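Local coordinates for ADP-ribosylglycohydrolase (Thermus thermophilus, PDB 2YZV), which is a member of the ADP-ribosylglycohydrolase family, with a helical fold that holds two magnesium ions in this model, at residues E169-A172 with W173-E177. Residues are numbered along the deposited sequence; the frame is centred on the assembly and turned at random.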
loop_
_atom_site.group_PDB
_atom_site.type_symbol
_atom_site.label_atom_id
_atom_site.label_comp_id
_atom_site.label_asym_id
_atom_site.label_seq_id
_atom_site.Cartn_x
_atom_site.Cartn_y
_atom_site.Cartn_z
ATOM N N GLU A 169 -8.897 2.169 6.329
ATOM C CA GLU A 169 -9.240 3.520 6.759
ATOM C C GLU A 169 -8.081 4.131 7.541
ATOM O O GLU A 169 -7.764 5.313 7.377
ATOM C CB GLU A 169 -10.506 3.501 7.619
ATOM C CG GLU A 169 -11.725 2.969 6.883
ATOM C CD GLU A 169 -12.958 2.909 7.761
ATOM O OE1 GLU A 169 -12.818 2.561 8.953
ATOM O OE2 GLU A 169 -14.064 3.198 7.260
ATOM N N VAL A 170 -7.445 3.323 8.386
ATOM C CA VAL A 170 -6.313 3.794 9.174
ATOM C C VAL A 170 -5.159 4.173 8.243
ATOM O O VAL A 170 -4.526 5.211 8.430
ATOM C CB VAL A 170 -5.846 2.724 10.204
ATOM C CG1 VAL A 170 -4.563 3.179 10.889
ATOM C CG2 VAL A 170 -6.937 2.508 11.257
ATOM N N LEU A 171 -4.889 3.355 7.226
ATOM C CA LEU A 171 -3.805 3.682 6.303
ATOM C C LEU A 171 -4.152 4.933 5.491
ATOM O O LEU A 171 -3.279 5.737 5.185
ATOM C CB LEU A 171 -3.500 2.504 5.366
ATOM C CG LEU A 171 -2.302 2.705 4.424
ATOM C CD1 LEU A 171 -1.033 2.938 5.234
ATOM C CD2 LEU A 171 -2.134 1.477 3.541
ATOM N N ALA A 172 -5.425 5.103 5.148
ATOM C CA ALA A 172 -5.831 6.281 4.392
ATOM C C ALA A 172 -5.522 7.521 5.227
ATOM O O ALA A 172 -4.996 8.511 4.716
ATOM C CB ALA A 172 -7.321 6.212 4.064
ATOM N N TRP A 173 -5.836 7.457 6.518
ATOM C CA TRP A 173 -5.577 8.577 7.418
ATOM C C TRP A 173 -4.072 8.834 7.498
ATOM O O TRP A 173 -3.620 9.973 7.388
ATOM C CB TRP A 173 -6.116 8.272 8.819
ATOM C CG TRP A 173 -5.880 9.389 9.793
ATOM C CD1 TRP A 173 -6.642 10.513 9.949
ATOM C CD2 TRP A 173 -4.782 9.519 10.706
ATOM N NE1 TRP A 173 -6.087 11.335 10.901
ATOM C CE2 TRP A 173 -4.945 10.750 11.383
ATOM C CE3 TRP A 173 -3.675 8.717 11.020
ATOM C CZ2 TRP A 173 -4.045 11.199 12.353
ATOM C CZ3 TRP A 173 -2.776 9.163 11.989
ATOM C CH2 TRP A 173 -2.971 10.397 12.643
ATOM N N LEU A 174 -3.302 7.765 7.686
ATOM C CA LEU A 174 -1.851 7.874 7.776
ATOM C C LEU A 174 -1.250 8.536 6.544
ATOM O O LEU A 174 -0.403 9.426 6.656
ATOM C CB LEU A 174 -1.221 6.488 7.954
ATOM C CG LEU A 174 -1.357 5.859 9.341
ATOM C CD1 LEU A 174 -1.013 4.377 9.265
ATOM C CD2 LEU A 174 -0.440 6.577 10.325
ATOM N N LEU A 175 -1.681 8.099 5.365
ATOM C CA LEU A 175 -1.145 8.670 4.142
ATOM C C LEU A 175 -1.530 10.136 3.987
ATOM O O LEU A 175 -0.694 10.950 3.616
ATOM C CB LEU A 175 -1.600 7.860 2.923
ATOM C CG LEU A 175 -1.063 6.423 2.866
ATOM C CD1 LEU A 175 -1.464 5.797 1.541
ATOM C CD2 LEU A 175 0.461 6.420 3.010
ATOM N N ARG A 176 -2.782 10.474 4.274
ATOM C CA ARG A 176 -3.211 11.867 4.156
ATOM C C ARG A 176 -2.371 12.752 5.074
ATOM O O ARG A 176 -1.855 13.789 4.652
ATOM C CB ARG A 176 -4.688 12.024 4.527
ATOM C CG ARG A 176 -5.215 13.447 4.313
ATOM C CD ARG A 176 -6.613 13.613 4.881
ATOM N NE ARG A 176 -6.596 13.598 6.341
ATOM C CZ ARG A 176 -7.682 13.511 7.100
ATOM N NH1 ARG A 176 -8.878 13.425 6.534
ATOM N NH2 ARG A 176 -7.574 13.520 8.421
ATOM N N GLU A 177 -2.231 12.341 6.330
ATOM C CA GLU A 177 -1.456 13.120 7.292
ATOM C C GLU A 177 0.008 13.224 6.896
ATOM O O GLU A 177 0.619 14.290 7.016
ATOM C CB GLU A 177 -1.586 12.511 8.690
ATOM C CG GLU A 177 -2.995 12.602 9.246
ATOM C CD GLU A 177 -3.487 14.033 9.324
ATOM O OE1 GLU A 177 -2.925 14.812 10.121
ATOM O OE2 GLU A 177 -4.430 14.376 8.583
#
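Leu171 meets Leu174 and Leu175 one turn further along helix 162-179. Its CD1 lies 4.3 Å from CD1 of Leu174 and 4.2 Å from CG of Leu175, so one methyl serves both neighbours. CG of Leu171 is anti to the backbone N (chi1 -176°), and the end of the side chain comes back toward the next turn. Val170 runs alongside Leu174, pointing the same way, with its CG1 4.1 Å from CD1 of Leu174. The three leucines face helix 252-267, through Val258, Leu262 and Gln261.

The backbone that carries them is regular alpha-helix. Four successive i to i+4 bonds join the turns, from Trp173 N to Glu169 O through Arg176 N to Ala172 O. The bond from Leu175 N to Leu171 O measures 2.9 Å and is nearly straight at 165°.

Trp173 and Ala172 serve other sides of the helix. CB of Trp173 rests 3.5 Å from Val170 O. One face of the indole takes CG of Glu177, 3.4 Å above the plane and offset toward the rim. Ala172 O accepts Arg176 N at 3.0 Å, and CB of Arg176 lies near the same oxygen. The methyl of Ala172 packs on Leu148 and Ala151 of helix 147-156.

The charged groups lie away from the leucines. Arg176 reaches OE2 of Glu177 side-on with both NE and NH2, and the NE contact is 3.2 Å. Glu169 instead forms a salt bridge with Arg152. The chemistry is therefore divided: the carbonyls of residues 169-173 each accept a backbone N-H from the next turn, carboxylates pair with arginines, and the leucine side chains meet one another by apolar contact. One side of the helix is packed inward, while the charged residues are partly exposed.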